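Long-range contacts in biogenic amine-binding protein (Rhodnius prolixus, PDB 4GE1), which binds biogenic amines such as serotonin and norepinephrine as a salivary lipocalin of a blood-feeding insect, and here holds tryptamine in its barrel: residues Ser6-Val11 / Gln109-Asp114; Thr21-Ile26 / Lys45-Lys50; Lys57-Asn62 / Gln185-Gln190; Val122-Asp127 / Tyr134-Gln139. One frame throughout, in Å; residues are numbered along the deposited sequence.

Interaction 1: Ser6-Val11 / Gln109-Asp114; sequences STVDTV and QVSYID. With TSS (2-(1H-indol-3-yl)ethanamine), chain E.
Thr10 and Val11 lie against Tyr112, Ile113 and Asp114 where the N-terminal segment of this lipocalin, which has no regular secondary structure here, crosses the outside of barrel strand 102-115. One direct hydrogen bond joins the two backbones: Val11 N donates to Tyr112 O at 2.8 Å, with an N-H...O angle of 148°. The next two residues of the strand, Ile113 and Asp114, both face Val122 in a classic beta bulge.

The apolar contacts are made largely by beta-branched valine and threonine, whose methyls sit close to the backbone and reach a strand lying directly beneath. Val8 sends CG2 down to Ser111 CB, a tight 3.4 Å, and the same methyl lies 4.1 Å from Ile113 CG1. Thr10 meets the same Ser111 CB through its own methyl: with OG1 between the backbone N and the carbonyl carbon (chi1 56°), CG2 is turned down to 3.5 Å from Ser111 CB. Serine suits the place because its side chain is short, and one CB takes a methyl from each of two residues, both closer than usual van der Waals contact. Further on, Val11 CG2 reaches Asp114 CA at 3.4 Å, while the carboxylate of Asp114 is bound by Tyr120.

On the strand's inner side Val110 CG2 packs on the indole of tryptamine, 3.7 Å from its CZ3, and Tyr112 brings OH near CZ2 of the same ring. Alternation along the strand thus gives Ser111 to the N-terminal segment and Val110 to the pocket.

A water-mediated link lies at the far end, where one water is 2.9 Å from Ser6 O and 3.1 Å from Gln109 OE1.

Interaction 2: Thr21-Ile26 / Lys45-Lys50; sequences TGSWYI and KFLHQK
Thr21 and Gly22 run up to His48 at the start of an antiparallel beta hairpin, strands 23-31 and 43-50, in the lipocalin barrel. A water bridges the entry, taking a bond from Gly22 N and giving one to His48 O. Gly22 has a positive phi (70°), a conformation easy for a residue without a side chain, and Gly22 O receives His48 N at 3.2 Å in a nearly straight bond.

Ser23 forms a non-hydrogen-bonded pair with Leu47; Ser23 CB sits 3.7 Å from Leu47 CD1. Trp24 pairs with Phe46 through two backbone bonds, Trp24 N to Phe46 O at 3.0 Å and Phe46 N to Trp24 O at 2.9 Å. On this side of the sheet Trp24 CB lies over the Phe46 ring in a CH-pi contact, 3.8 Å from its centroid, while the two rings are nearly parallel but slid apart with little overlap. His48 brings NE2 to the indole edge of Trp24, in its plane, completing an aromatic cluster; Glu58 binds the imidazole at ND1.

Tyr25 faces the other way and pairs with Lys45. The lysine, extended throughout with CG anti to the backbone N (chi1 173°), runs alongside the tyrosine, the two side chains pointing the same way, with Lys45 CD 3.5 Å from Tyr25 CE2. At their ends Lys45 NZ donates to Tyr25 OH at 2.9 Å and also makes a salt bridge with Asp181. Ile26, part of the tryptamine pocket, reaches back to the side of the sheet that carries Phe46, where Ile26 CG1 meets the edge of the phenyl ring, 4.0 Å from Phe46 CE2.

Interaction 3: Lys57-Asn62 / Gln185-Gln190; sequences KEVFSN and QKLLKQ. With TSS (2-(1H-indol-3-yl)ethanamine), chain E.
Lys57 and Val59 both point from strand 57-62 toward helix 185-189, which runs roughly antiparallel to the strand at 153°, the axes 8.3 Å apart at closest approach. Val59 carries the apolar part and divides its two methyls between successive leucines. CG1, anti to the backbone N (chi1 175°), meets Leu187 CB at 4.0 Å, the two side chains crossing at about a right angle; CG2 lies 4.1 Å from Leu188 CD1. A compact branched residue suits this place, since it lets the helix come down close on the strand.

Lys57 instead reaches the backbone of the same leucines at the end of the helix. Fully extended, it carries NZ to Leu188 O at 3.2 Å, a hydrogen bond approached from above the carbonyl plane, and makes a weak one to Leu187 O, which also takes a weak bond from Gln190 N. The ammonium probably complements the negative end of the helix; Glu196 adds a salt bridge.

Alternation turns Phe60 inward, where the centre of one ring face lies beneath tryptamine N1; the ligand is also hydrogen-bonded to Asp73. Strand 55-64 thus has its helix-facing side chains outside and Phe60 inside, the alternation of a lipocalin barrel whose ligand lies in the central cavity.

Interaction 4: Val122-Asp127 / Tyr134-Gln139; sequences VVHVCD and YLYAVQ. With TSS (2-(1H-indol-3-yl)ethanamine), chain E.
Val123 and Ala137 form a hydrogen-bonded pair of an antiparallel hairpin, joined by two backbone bonds of 2.9 Å, Val123 N to Ala137 O and Ala137 N to Val123 O. Val125 and Leu135 repeat the pattern, Val125 N to Leu135 O and Leu135 N to Val125 O, both at 2.8 Å. On this inner face small and branched side chains fit the curved wall: Val123 CG1 touches Ala137 CB at 3.7 Å. Around them the pocket closes on tryptamine. Leu135 CD2 lies 3.6 Å from indole CD1 and Val125 CG2 packs on its CD2. Gln139, extended beyond CG, accepts a hydrogen bond from the indole NE1 through OE1 at 3.2 Å, while Ser121 and Tyr112 hold its NE2 and so fix the amide's rotation.

The opposite face is also tight at one point. With CG anti to the backbone N (chi1 170°), His124 places CD2 over the Tyr136 ring toward its rim, 3.4 Å from Tyr136 CZ, the planes at 51°. Looser packing follows at partly exposed Tyr134, whose CB is 4.0 Å from Cys126 SG; a disulfide joins Cys126 to Cys5.

Strand 102-115 flanks the hairpin on one side and strand 23-31 on the other, while helix 150-159 covers Val122 and Val138.

How the interactions relate
From the N terminus, interaction 1 opens first and closes a long loop at strand 102-115; within that span interaction 2 joins strands 23-31 and 43-50. Interaction 3 begins on the next strand, 55-64, and ends at helix 181-189, so it crosses interaction 1 and encloses interaction 4, which follows interaction 1 in series. Backbone bonds connect strand 43-50 to 55-64, and 102-115 to 120-127, while strands 23-31 and 130-140 are neighbours, placing all four contacts on one curled sheet. Interactions 1 and 3 lie on opposite sides of the chain's centre, about 23 Å apart between centres, yet interactions 1, 3 and 4 all touch tryptamine, as does Ile26 of interaction 2.

Interaction 1: Ser6-Val11 / Gln109-Asp114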
# COMPACT_ATOMS: atom_id res chain seq x y z
N SER A 6 14.99 5.78 2.34
CA SER A 6 14.86 7.11 2.92
C SER A 6 14.09 7.03 4.22
O SER A 6 13.21 6.18 4.38
CB SER A 6 14.15 8.05 1.94
OG SER A 6 14.90 8.24 0.76
N THR A 7 14.42 7.90 5.17
CA THR A 7 13.61 8.05 6.37
C THR A 7 12.70 9.25 6.17
O THR A 7 13.15 10.32 5.76
CB THR A 7 14.47 8.26 7.63
OG1 THR A 7 15.07 9.56 7.60
CG2 THR A 7 15.57 7.21 7.70
N VAL A 8 11.41 9.07 6.43
CA VAL A 8 10.45 10.16 6.27
C VAL A 8 9.65 10.34 7.56
O VAL A 8 9.37 9.37 8.27
CB VAL A 8 9.49 9.93 5.08
CG1 VAL A 8 10.25 9.46 3.84
CG2 VAL A 8 8.41 8.93 5.43
N ASP A 9 9.28 11.58 7.85
CA ASP A 9 8.43 11.88 8.99
C ASP A 9 7.04 11.30 8.75
O ASP A 9 6.57 11.29 7.61
CB ASP A 9 8.33 13.39 9.23
CG ASP A 9 9.69 14.03 9.48
OD1 ASP A 9 10.66 13.29 9.75
OD2 ASP A 9 9.78 15.27 9.42
N THR A 10 6.39 10.85 9.82
CA THR A 10 5.14 10.09 9.73
C THR A 10 4.07 10.67 10.65
O THR A 10 4.35 11.52 11.49
CB THR A 10 5.37 8.63 10.17
OG1 THR A 10 5.93 8.62 11.48
CG2 THR A 10 6.32 7.93 9.23
N VAL A 11 2.84 10.18 10.49
CA VAL A 11 1.69 10.66 11.26
C VAL A 11 1.86 10.39 12.74
O VAL A 11 2.18 9.27 13.14
CB VAL A 11 0.38 9.97 10.81
CG1 VAL A 11 -0.81 10.66 11.44
CG2 VAL A 11 0.26 9.95 9.30
N GLN A 109 9.59 -1.55 4.99
CA GLN A 109 9.44 -0.49 5.98
C GLN A 109 8.37 0.48 5.49
O GLN A 109 8.50 1.08 4.42
CB GLN A 109 10.77 0.24 6.18
CG GLN A 109 11.94 -0.71 6.44
CD GLN A 109 13.26 0.02 6.67
OE1 GLN A 109 13.35 1.24 6.53
NE2 GLN A 109 14.29 -0.73 7.05
N VAL A 110 7.30 0.61 6.27
CA VAL A 110 6.16 1.43 5.87
C VAL A 110 6.11 2.72 6.68
O VAL A 110 6.21 2.70 7.91
CB VAL A 110 4.83 0.67 6.04
CG1 VAL A 110 3.68 1.46 5.44
CG2 VAL A 110 4.90 -0.73 5.42
N SER A 111 5.93 3.85 5.99
CA SER A 111 5.84 5.13 6.69
C SER A 111 4.67 5.95 6.18
O SER A 111 4.71 6.47 5.07
CB SER A 111 7.14 5.94 6.51
OG SER A 111 8.28 5.11 6.63
N TYR A 112 3.63 6.08 7.00
CA TYR A 112 2.51 6.93 6.63
C TYR A 112 2.80 8.40 6.91
O TYR A 112 2.96 8.83 8.05
CB TYR A 112 1.19 6.45 7.26
CG TYR A 112 0.56 5.34 6.45
CD1 TYR A 112 0.78 4.01 6.79
CD2 TYR A 112 -0.19 5.62 5.32
CE1 TYR A 112 0.22 2.98 6.03
CE2 TYR A 112 -0.74 4.60 4.55
CZ TYR A 112 -0.53 3.28 4.91
OH TYR A 112 -1.06 2.26 4.16
N ILE A 113 2.91 9.15 5.81
CA ILE A 113 3.18 10.57 5.83
C ILE A 113 1.98 11.36 6.34
O ILE A 113 2.15 12.34 7.08
CB ILE A 113 3.55 11.03 4.41
CG1 ILE A 113 4.85 10.36 3.98
CG2 ILE A 113 3.67 12.54 4.35
CD1 ILE A 113 5.20 10.58 2.52
N ASP A 114 0.78 10.92 5.96
CA ASP A 114 -0.46 11.58 6.36
C ASP A 114 -1.69 10.72 6.03
O ASP A 114 -1.64 9.86 5.14
CB ASP A 114 -0.59 12.94 5.69
CG ASP A 114 -1.72 13.78 6.27
OD1 ASP A 114 -2.05 13.61 7.46
OD2 ASP A 114 -2.26 14.63 5.53
N1 TSS E . 1.72 -4.16 -1.85
CA TSS E . 3.11 -3.74 -1.79
CB TSS E . 3.38 -2.27 -1.81
CG TSS E . 2.43 -1.38 -1.08
CD1 TSS E . 1.54 -0.48 -1.64
NE1 TSS E . 0.87 0.15 -0.66
CE2 TSS E . 1.30 -0.32 0.57
CD2 TSS E . 2.26 -1.26 0.34
CZ2 TSS E . 0.91 0.01 1.90
CH2 TSS E . 1.52 -0.63 2.97
CZ3 TSS E . 2.51 -1.59 2.74
CE3 TSS E . 2.89 -1.91 1.43
O HOH W 1 11.94 3.84 5.45

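Interaction 2: Thr21-Ile26 / Lys45-Lys50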
# COMPACT_ATOMS: atom_id res chain seq x y z
N THR A 21 -8.98 -1.06 8.56
CA THR A 21 -10.29 -1.66 8.34
C THR A 21 -10.77 -1.25 6.96
O THR A 21 -10.42 -0.18 6.47
CB THR A 21 -11.31 -1.23 9.40
OG1 THR A 21 -12.58 -1.82 9.10
CG2 THR A 21 -11.47 0.28 9.40
N GLY A 22 -11.57 -2.10 6.33
CA GLY A 22 -12.05 -1.83 4.99
C GLY A 22 -10.91 -1.93 3.99
O GLY A 22 -10.00 -2.74 4.15
N SER A 23 -10.95 -1.09 2.96
CA SER A 23 -10.01 -1.20 1.85
C SER A 23 -9.52 0.15 1.32
O SER A 23 -10.07 1.20 1.67
CB SER A 23 -10.66 -1.99 0.70
OG SER A 23 -11.81 -1.30 0.24
N TRP A 24 -8.49 0.09 0.47
CA TRP A 24 -7.87 1.27 -0.12
C TRP A 24 -7.61 1.08 -1.61
O TRP A 24 -7.29 -0.02 -2.05
CB TRP A 24 -6.51 1.54 0.55
CG TRP A 24 -6.58 2.02 1.99
CD1 TRP A 24 -6.42 1.27 3.12
CD2 TRP A 24 -6.78 3.37 2.44
NE1 TRP A 24 -6.52 2.06 4.24
CE2 TRP A 24 -6.74 3.36 3.84
CE3 TRP A 24 -6.99 4.59 1.78
CZ2 TRP A 24 -6.91 4.51 4.60
CZ3 TRP A 24 -7.15 5.72 2.53
CH2 TRP A 24 -7.12 5.68 3.93
N TYR A 25 -7.73 2.15 -2.38
CA TYR A 25 -7.33 2.14 -3.77
C TYR A 25 -6.07 2.99 -3.93
O TYR A 25 -5.98 4.09 -3.37
CB TYR A 25 -8.43 2.72 -4.66
CG TYR A 25 -9.70 1.89 -4.68
CD1 TYR A 25 -10.73 2.15 -3.79
CD2 TYR A 25 -9.86 0.86 -5.60
CE1 TYR A 25 -11.89 1.40 -3.80
CE2 TYR A 25 -11.02 0.11 -5.62
CZ TYR A 25 -12.03 0.38 -4.71
OH TYR A 25 -13.19 -0.37 -4.73
N ILE A 26 -5.09 2.48 -4.67
CA ILE A 26 -3.88 3.24 -4.96
C ILE A 26 -4.11 4.05 -6.23
O ILE A 26 -4.19 3.51 -7.33
CB ILE A 26 -2.66 2.33 -5.10
CG1 ILE A 26 -2.55 1.44 -3.86
CG2 ILE A 26 -1.40 3.16 -5.29
CD1 ILE A 26 -1.21 0.77 -3.70
N LYS A 45 -5.88 -2.47 -5.47
CA LYS A 45 -6.81 -2.32 -4.37
C LYS A 45 -6.32 -3.25 -3.28
O LYS A 45 -5.83 -4.35 -3.56
CB LYS A 45 -8.23 -2.70 -4.80
CG LYS A 45 -9.24 -2.74 -3.66
CD LYS A 45 -10.65 -3.02 -4.19
CE LYS A 45 -11.69 -2.93 -3.07
NZ LYS A 45 -13.09 -3.04 -3.59
N PHE A 46 -6.40 -2.81 -2.03
CA PHE A 46 -6.06 -3.73 -0.95
C PHE A 46 -7.06 -3.74 0.19
O PHE A 46 -7.80 -2.78 0.42
CB PHE A 46 -4.59 -3.62 -0.49
CG PHE A 46 -4.19 -2.28 0.08
CD1 PHE A 46 -4.02 -2.12 1.46
CD2 PHE A 46 -3.89 -1.21 -0.75
CE1 PHE A 46 -3.59 -0.90 2.00
CE2 PHE A 46 -3.46 0.01 -0.22
CZ PHE A 46 -3.32 0.17 1.16
N LEU A 47 -7.11 -4.88 0.87
CA LEU A 47 -8.06 -5.12 1.94
C LEU A 47 -7.28 -5.43 3.20
O LEU A 47 -6.37 -6.26 3.18
CB LEU A 47 -8.95 -6.31 1.57
CG LEU A 47 -10.27 -6.51 2.30
CD1 LEU A 47 -11.22 -5.38 1.96
CD2 LEU A 47 -10.88 -7.86 1.93
N HIS A 48 -7.62 -4.81 4.31
CA HIS A 48 -6.86 -5.12 5.51
C HIS A 48 -7.63 -5.13 6.83
O HIS A 48 -8.74 -4.61 6.93
CB HIS A 48 -5.55 -4.30 5.60
CG HIS A 48 -5.76 -2.81 5.62
ND1 HIS A 48 -4.72 -1.92 5.44
CD2 HIS A 48 -6.88 -2.07 5.80
CE1 HIS A 48 -5.20 -0.69 5.52
NE2 HIS A 48 -6.50 -0.75 5.73
N GLN A 49 -7.03 -5.77 7.83
CA GLN A 49 -7.69 -5.91 9.12
C GLN A 49 -6.67 -5.97 10.25
O GLN A 49 -5.51 -6.35 10.04
CB GLN A 49 -8.52 -7.19 9.16
CG GLN A 49 -7.75 -8.40 8.65
CD GLN A 49 -8.33 -9.73 9.09
OE1 GLN A 49 -9.55 -9.95 9.06
NE2 GLN A 49 -7.44 -10.64 9.48
N LYS A 50 -7.12 -5.58 11.43
CA LYS A 50 -6.39 -5.78 12.67
C LYS A 50 -7.29 -6.61 13.58
O LYS A 50 -8.40 -6.19 13.92
CB LYS A 50 -6.09 -4.42 13.32
CG LYS A 50 -5.37 -4.54 14.67
CD LYS A 50 -5.22 -3.18 15.36
CE LYS A 50 -6.20 -3.02 16.53
NZ LYS A 50 -5.94 -3.96 17.66
O HOH W 2 -11.50 -5.21 7.21

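Interaction 3: Lys57-Asn62 / Gln185-Gln190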
# COMPACT_ATOMS: atom_id res chain seq x y z
N LYS A 57 -3.11 -7.65 8.87
CA LYS A 57 -3.00 -8.43 7.65
C LYS A 57 -3.48 -7.58 6.50
O LYS A 57 -4.54 -6.96 6.60
CB LYS A 57 -3.85 -9.70 7.76
CG LYS A 57 -3.75 -10.63 6.57
CD LYS A 57 -4.28 -12.01 6.95
CE LYS A 57 -4.15 -13.01 5.82
NZ LYS A 57 -4.66 -14.35 6.26
N GLU A 58 -2.71 -7.52 5.41
CA GLU A 58 -3.07 -6.64 4.30
C GLU A 58 -2.90 -7.38 2.97
O GLU A 58 -1.80 -7.82 2.64
CB GLU A 58 -2.21 -5.37 4.31
CG GLU A 58 -2.02 -4.75 5.69
CD GLU A 58 -1.25 -3.44 5.64
OE1 GLU A 58 -1.80 -2.44 5.14
OE2 GLU A 58 -0.08 -3.43 6.11
N VAL A 59 -4.00 -7.51 2.24
CA VAL A 59 -3.99 -8.30 1.01
C VAL A 59 -4.16 -7.41 -0.21
O VAL A 59 -5.13 -6.64 -0.29
CB VAL A 59 -5.09 -9.37 1.02
CG1 VAL A 59 -5.13 -10.09 -0.31
CG2 VAL A 59 -4.85 -10.36 2.16
N PHE A 60 -3.22 -7.51 -1.14
CA PHE A 60 -3.20 -6.64 -2.32
C PHE A 60 -3.58 -7.38 -3.61
O PHE A 60 -3.11 -8.49 -3.86
CB PHE A 60 -1.80 -6.02 -2.51
CG PHE A 60 -1.35 -5.14 -1.36
CD1 PHE A 60 -0.79 -5.71 -0.22
CD2 PHE A 60 -1.44 -3.76 -1.43
CE1 PHE A 60 -0.36 -4.91 0.83
CE2 PHE A 60 -1.01 -2.95 -0.38
CZ PHE A 60 -0.47 -3.52 0.75
N SER A 61 -4.45 -6.75 -4.40
CA SER A 61 -4.71 -7.19 -5.76
C SER A 61 -4.10 -6.16 -6.73
O SER A 61 -4.52 -5.00 -6.77
CB SER A 61 -6.22 -7.32 -5.99
OG SER A 61 -6.55 -7.34 -7.36
N ASN A 62 -3.10 -6.58 -7.50
CA ASN A 62 -2.51 -5.67 -8.48
C ASN A 62 -2.83 -6.13 -9.89
O ASN A 62 -2.41 -7.20 -10.31
CB ASN A 62 -0.99 -5.61 -8.32
CG ASN A 62 -0.58 -5.47 -6.89
OD1 ASN A 62 -0.85 -4.46 -6.25
ND2 ASN A 62 0.09 -6.49 -6.37
N GLN A 185 -10.90 -11.13 -0.45
CA GLN A 185 -11.67 -11.63 0.69
C GLN A 185 -11.19 -13.03 1.10
O GLN A 185 -10.96 -13.31 2.27
CB GLN A 185 -13.17 -11.63 0.35
CG GLN A 185 -14.05 -12.42 1.32
CD GLN A 185 -14.25 -11.72 2.67
OE1 GLN A 185 -14.01 -10.52 2.80
NE2 GLN A 185 -14.69 -12.48 3.66
N LYS A 186 -11.00 -13.91 0.11
CA LYS A 186 -10.54 -15.26 0.38
C LYS A 186 -9.17 -15.32 1.05
O LYS A 186 -8.98 -16.05 2.03
CB LYS A 186 -10.53 -16.05 -0.93
CG LYS A 186 -10.30 -17.54 -0.78
CD LYS A 186 -10.27 -18.20 -2.14
CE LYS A 186 -9.08 -17.69 -2.96
NZ LYS A 186 -7.79 -18.10 -2.36
N LEU A 187 -8.19 -14.58 0.53
CA LEU A 187 -6.85 -14.64 1.10
C LEU A 187 -6.81 -14.02 2.50
O LEU A 187 -6.07 -14.47 3.37
CB LEU A 187 -5.81 -14.00 0.16
CG LEU A 187 -5.48 -14.81 -1.10
CD1 LEU A 187 -4.45 -14.11 -1.96
CD2 LEU A 187 -4.99 -16.20 -0.72
N LEU A 188 -7.63 -13.00 2.71
CA LEU A 188 -7.69 -12.34 4.00
C LEU A 188 -8.11 -13.33 5.09
O LEU A 188 -7.62 -13.27 6.22
CB LEU A 188 -8.64 -11.15 3.96
CG LEU A 188 -8.64 -10.26 5.21
CD1 LEU A 188 -7.52 -9.24 5.13
CD2 LEU A 188 -9.98 -9.57 5.37
N LYS A 189 -9.03 -14.23 4.75
CA LYS A 189 -9.54 -15.19 5.73
C LYS A 189 -8.69 -16.46 5.80
O LYS A 189 -8.68 -17.16 6.82
CB LYS A 189 -11.01 -15.50 5.46
CG LYS A 189 -11.68 -16.32 6.56
CD LYS A 189 -13.16 -16.00 6.68
CE LYS A 189 -13.91 -16.30 5.39
NZ LYS A 189 -15.37 -16.07 5.54
N GLN A 190 -7.96 -16.75 4.73
CA GLN A 190 -7.09 -17.92 4.64
C GLN A 190 -5.99 -17.93 5.71
O GLN A 190 -5.43 -16.89 6.05
CB GLN A 190 -6.44 -17.96 3.26
CG GLN A 190 -5.65 -19.22 2.97
CD GLN A 190 -5.63 -19.54 1.49
OE1 GLN A 190 -6.68 -19.50 0.83
NE2 GLN A 190 -4.45 -19.84 0.95
N1 TSS E . 1.72 -4.16 -1.85
CA TSS E . 3.11 -3.74 -1.79
CB TSS E . 3.38 -2.27 -1.81
CG TSS E . 2.43 -1.38 -1.08
CD1 TSS E . 1.54 -0.48 -1.64
NE1 TSS E . 0.87 0.15 -0.66
CE2 TSS E . 1.30 -0.32 0.57
CD2 TSS E . 2.26 -1.26 0.34
CZ2 TSS E . 0.91 0.01 1.90
CH2 TSS E . 1.52 -0.63 2.97
CZ3 TSS E . 2.51 -1.59 2.74
CE3 TSS E . 2.89 -1.91 1.43

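Interaction 4: Val122-Asp127 / Tyr134-Gln139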
# COMPACT_ATOMS: atom_id res chain seq x y z
N VAL A 122 -1.25 8.90 2.55
CA VAL A 122 -0.06 9.05 1.72
C VAL A 122 1.07 8.25 2.36
O VAL A 122 1.34 8.38 3.55
CB VAL A 122 0.31 10.52 1.55
CG1 VAL A 122 1.56 10.66 0.70
CG2 VAL A 122 -0.87 11.28 0.95
N VAL A 123 1.72 7.40 1.57
CA VAL A 123 2.63 6.43 2.16
C VAL A 123 3.97 6.36 1.43
O VAL A 123 4.05 6.65 0.23
CB VAL A 123 1.97 5.02 2.24
CG1 VAL A 123 1.85 4.37 0.84
CG2 VAL A 123 2.73 4.11 3.20
N HIS A 124 5.01 6.02 2.16
CA HIS A 124 6.29 5.66 1.58
C HIS A 124 6.61 4.23 1.98
O HIS A 124 6.63 3.90 3.17
CB HIS A 124 7.39 6.62 2.06
CG HIS A 124 8.78 6.17 1.70
ND1 HIS A 124 9.58 5.47 2.57
CD2 HIS A 124 9.50 6.34 0.57
CE1 HIS A 124 10.74 5.21 1.98
NE2 HIS A 124 10.71 5.73 0.77
N VAL A 125 6.83 3.37 0.99
CA VAL A 125 7.17 1.97 1.23
C VAL A 125 8.51 1.64 0.62
O VAL A 125 8.79 2.02 -0.52
CB VAL A 125 6.13 1.03 0.63
CG1 VAL A 125 6.42 -0.41 1.06
CG2 VAL A 125 4.73 1.45 1.04
N CYS A 126 9.35 0.94 1.37
CA CYS A 126 10.69 0.64 0.88
C CYS A 126 11.26 -0.66 1.42
O CYS A 126 11.01 -1.03 2.56
CB CYS A 126 11.63 1.79 1.18
SG CYS A 126 13.21 1.63 0.36
N ASP A 127 12.03 -1.35 0.59
CA ASP A 127 12.64 -2.62 0.97
C ASP A 127 14.12 -2.41 1.21
O ASP A 127 14.85 -2.04 0.30
CB ASP A 127 12.42 -3.65 -0.15
CG ASP A 127 12.97 -5.02 0.20
OD1 ASP A 127 13.78 -5.13 1.15
OD2 ASP A 127 12.61 -5.99 -0.50
N TYR A 134 11.63 1.78 -4.28
CA TYR A 134 10.90 2.53 -3.28
C TYR A 134 9.61 3.02 -3.89
O TYR A 134 9.52 3.24 -5.10
CB TYR A 134 11.72 3.70 -2.71
CG TYR A 134 11.98 4.82 -3.69
CD1 TYR A 134 13.20 4.91 -4.36
CD2 TYR A 134 11.02 5.80 -3.94
CE1 TYR A 134 13.45 5.93 -5.26
CE2 TYR A 134 11.27 6.83 -4.85
CZ TYR A 134 12.49 6.89 -5.49
OH TYR A 134 12.75 7.92 -6.38
N LEU A 135 8.61 3.18 -3.04
CA LEU A 135 7.30 3.58 -3.51
C LEU A 135 6.78 4.75 -2.69
O LEU A 135 6.77 4.72 -1.46
CB LEU A 135 6.33 2.41 -3.41
CG LEU A 135 4.89 2.66 -3.85
CD1 LEU A 135 4.82 2.70 -5.36
CD2 LEU A 135 3.98 1.56 -3.30
N TYR A 136 6.35 5.79 -3.40
CA TYR A 136 5.53 6.84 -2.81
C TYR A 136 4.12 6.71 -3.39
O TYR A 136 3.94 6.74 -4.61
CB TYR A 136 6.09 8.22 -3.14
CG TYR A 136 7.32 8.60 -2.35
CD1 TYR A 136 7.21 9.12 -1.07
CD2 TYR A 136 8.58 8.47 -2.90
CE1 TYR A 136 8.33 9.48 -0.35
CE2 TYR A 136 9.71 8.83 -2.20
CZ TYR A 136 9.58 9.34 -0.92
OH TYR A 136 10.70 9.69 -0.22
N ALA A 137 3.12 6.55 -2.53
CA ALA A 137 1.77 6.27 -3.01
C ALA A 137 0.69 7.14 -2.39
O ALA A 137 0.67 7.36 -1.17
CB ALA A 137 1.42 4.78 -2.81
N VAL A 138 -0.21 7.64 -3.24
CA VAL A 138 -1.46 8.23 -2.78
C VAL A 138 -2.57 7.17 -2.80
O VAL A 138 -2.73 6.43 -3.78
CB VAL A 138 -1.85 9.45 -3.63
CG1 VAL A 138 -3.25 9.93 -3.26
CG2 VAL A 138 -0.83 10.57 -3.42
N GLN A 139 -3.31 7.10 -1.71
CA GLN A 139 -4.31 6.05 -1.52
C GLN A 139 -5.66 6.65 -1.11
O GLN A 139 -5.72 7.64 -0.37
CB GLN A 139 -3.81 5.03 -0.49
CG GLN A 139 -2.40 4.50 -0.83
CD GLN A 139 -1.86 3.50 0.18
OE1 GLN A 139 -1.16 2.56 -0.19
NE2 GLN A 139 -2.17 3.71 1.45
N1 TSS E . 1.72 -4.16 -1.85
CA TSS E . 3.11 -3.74 -1.79
CB TSS E . 3.38 -2.27 -1.81
CG TSS E . 2.43 -1.38 -1.08
CD1 TSS E . 1.54 -0.48 -1.64
NE1 TSS E . 0.87 0.15 -0.66
CE2 TSS E . 1.30 -0.32 0.57
CD2 TSS E . 2.26 -1.26 0.34
CZ2 TSS E . 0.91 0.01 1.90
CH2 TSS E . 1.52 -0.63 2.97
CZ3 TSS E . 2.51 -1.59 2.74
CE3 TSS E . 2.89 -1.91 1.43